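Local structure of esterase (Staphylococcus aureus subsp. aureus USA300_TCH1516, 3D7R) at residues 251-256 / 283-288. The protein is a putative esterase of the alpha/beta hydrolase fold that probably hydrolyses ester bonds. Numbering follows the deposited sequence.
Sequences GTIEGL and HHQYIE
The side-chain amide of Gln285 lies against the type II beta turn formed by Ile253 to Leu256, and shows how one glutamine amide can bridge two loops that lead into neighbouring parallel strands of an alpha/beta hydrolase sheet. Its oxygen OE1 accepts a nearly straight bond (167°) from the backbone N of Gly255, 2.9 Å away; the donor stands well above the carbonyl plane of the amide. The other end of the amide, NE2, gives a weak, bent bond to Leu256 O at 2.8 Å. The side chain reaches both because it bends at chi2 (-65°), which lays CG and CD over Ile253 O, CG at 3.4 Å. That same carbonyl oxygen accepts the turn's own bond from Leu256 N. Beside the amide, Ile253 CG2 packs on His283 CB at 3.7 Å and also touches Gln285 CG.

Farther out, Glu254 and His283 meet on the solvent side, where Glu254 is exposed and His283 partly so, carboxylate and imidazole planes turned 54° apart. Their bond is bent and runs from ND1 to the anti lone pair of Glu254 OE2, 2.8 Å away and close to the ring plane. Behind these contacts, Leu256 packs against helix 173-187, and past both loops strands 259-264 and 287-292 pair at the sheet edge. The Schellman motif closing helix 270-282, with His284 at positive phi, delivers Gln285 to the turn, its backbone N bonding to Met280 O.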
loop_
_atom_site.group_PDB
_atom_site.type_symbol
_atom_site.label_atom_id
_atom_site.label_comp_id
_atom_site.label_asym_id
_atom_site.label_seq_id
_atom_site.Cartn_x
_atom_site.Cartn_y
_atom_site.Cartn_z
ATOM N N GLY A 251 -2.573 -12.648 9.996
ATOM C CA GLY A 251 -1.547 -13.500 9.357
ATOM C C GLY A 251 -0.318 -13.782 10.210
ATOM O O GLY A 251 -0.270 -13.409 11.393
ATOM N N THR A 252 0.679 -14.440 9.615
ATOM C CA THR A 252 1.906 -14.806 10.312
ATOM C C THR A 252 2.693 -13.564 10.746
ATOM O O THR A 252 2.852 -12.607 9.976
ATOM C CB THR A 252 2.773 -15.752 9.448
ATOM O OG1 THR A 252 2.001 -16.903 9.096
ATOM C CG2 THR A 252 4.004 -16.239 10.201
ATOM N N ILE A 253 3.174 -13.592 11.985
ATOM C CA ILE A 253 3.930 -12.488 12.597
ATOM C C ILE A 253 5.377 -12.923 12.840
ATOM O O ILE A 253 6.335 -12.217 12.484
ATOM C CB ILE A 253 3.264 -12.071 13.970
ATOM C CG1 ILE A 253 1.882 -11.434 13.756
ATOM C CG2 ILE A 253 4.155 -11.152 14.785
ATOM C CD1 ILE A 253 1.856 -10.312 12.745
ATOM N N GLU A 254 5.525 -14.087 13.478
ATOM C CA GLU A 254 6.836 -14.665 13.800
ATOM C C GLU A 254 7.665 -14.937 12.549
ATOM O O GLU A 254 7.225 -15.682 11.664
ATOM C CB GLU A 254 6.670 -15.943 14.631
ATOM C CG GLU A 254 5.861 -15.707 15.918
ATOM C CD GLU A 254 5.747 -16.955 16.810
ATOM O OE1 GLU A 254 6.201 -18.032 16.392
ATOM O OE2 GLU A 254 5.207 -16.857 17.931
ATOM N N GLY A 255 8.849 -14.321 12.486
ATOM C CA GLY A 255 9.765 -14.470 11.358
ATOM C C GLY A 255 9.752 -13.333 10.331
ATOM O O GLY A 255 10.524 -13.343 9.384
ATOM N N LEU A 256 8.868 -12.355 10.508
ATOM C CA LEU A 256 8.806 -11.217 9.593
ATOM C C LEU A 256 10.127 -10.429 9.591
ATOM O O LEU A 256 10.841 -10.407 10.602
ATOM C CB LEU A 256 7.634 -10.286 9.957
ATOM C CG LEU A 256 6.222 -10.743 9.544
ATOM C CD1 LEU A 256 5.157 -9.820 10.096
ATOM C CD2 LEU A 256 6.128 -10.791 8.010
ATOM N N HIS A 283 5.412 -10.645 20.070
ATOM C CA HIS A 283 6.156 -11.706 19.409
ATOM C C HIS A 283 7.616 -11.360 19.170
ATOM O O HIS A 283 8.287 -12.050 18.415
ATOM C CB HIS A 283 5.455 -12.144 18.121
ATOM C CG HIS A 283 4.197 -12.907 18.379
ATOM N ND1 HIS A 283 4.183 -14.276 18.548
ATOM C CD2 HIS A 283 2.924 -12.490 18.572
ATOM C CE1 HIS A 283 2.948 -14.670 18.811
ATOM N NE2 HIS A 283 2.167 -13.605 18.836
ATOM N N HIS A 284 8.100 -10.312 19.831
ATOM C CA HIS A 284 9.488 -9.837 19.713
ATOM C C HIS A 284 9.920 -9.623 18.261
ATOM O O HIS A 284 11.011 -10.027 17.851
ATOM C CB HIS A 284 10.459 -10.783 20.420
ATOM C CG HIS A 284 10.056 -11.124 21.818
ATOM N ND1 HIS A 284 10.245 -10.261 22.877
ATOM C CD2 HIS A 284 9.467 -12.230 22.330
ATOM C CE1 HIS A 284 9.789 -10.823 23.982
ATOM N NE2 HIS A 284 9.315 -12.019 23.678
ATOM N N GLN A 285 9.042 -8.994 17.488
ATOM C CA GLN A 285 9.334 -8.660 16.110
ATOM C C GLN A 285 9.571 -7.152 16.050
ATOM O O GLN A 285 8.760 -6.357 16.549
ATOM C CB GLN A 285 8.163 -9.047 15.189
ATOM C CG GLN A 285 7.996 -10.556 14.899
ATOM C CD GLN A 285 9.153 -11.181 14.109
ATOM O OE1 GLN A 285 9.567 -12.289 14.412
ATOM N NE2 GLN A 285 9.660 -10.482 13.095
ATOM N N TYR A 286 10.695 -6.771 15.457
ATOM C CA TYR A 286 11.042 -5.366 15.258
ATOM C C TYR A 286 9.947 -4.572 14.531
ATOM O O TYR A 286 9.569 -4.902 13.408
ATOM C CB TYR A 286 12.350 -5.245 14.470
ATOM C CG TYR A 286 12.932 -3.854 14.539
ATOM C CD1 TYR A 286 13.853 -3.524 15.528
ATOM C CD2 TYR A 286 12.540 -2.860 13.636
ATOM C CE1 TYR A 286 14.392 -2.240 15.614
ATOM C CE2 TYR A 286 13.070 -1.571 13.716
ATOM C CZ TYR A 286 13.992 -1.280 14.713
ATOM O OH TYR A 286 14.530 -0.022 14.820
ATOM N N ILE A 287 9.451 -3.519 15.175
ATOM C CA ILE A 287 8.500 -2.611 14.528
ATOM C C ILE A 287 8.783 -1.161 14.944
ATOM O O ILE A 287 8.987 -0.882 16.134
ATOM C CB ILE A 287 7.022 -3.033 14.787
ATOM C CG1 ILE A 287 6.050 -1.976 14.213
ATOM C CG2 ILE A 287 6.790 -3.264 16.300
ATOM C CD1 ILE A 287 5.049 -2.524 13.202
ATOM N N GLU A 288 8.854 -0.249 13.968
ATOM C CA GLU A 288 8.857 1.183 14.269
ATOM C C GLU A 288 7.523 1.716 13.796
ATOM O O GLU A 288 7.163 1.520 12.638
ATOM C CB GLU A 288 10.001 1.919 13.540
ATOM C CG GLU A 288 11.356 1.838 14.227
ATOM C CD GLU A 288 12.501 2.325 13.354
ATOM O OE1 GLU A 288 12.294 3.184 12.461
ATOM O OE2 GLU A 288 13.625 1.834 13.567
#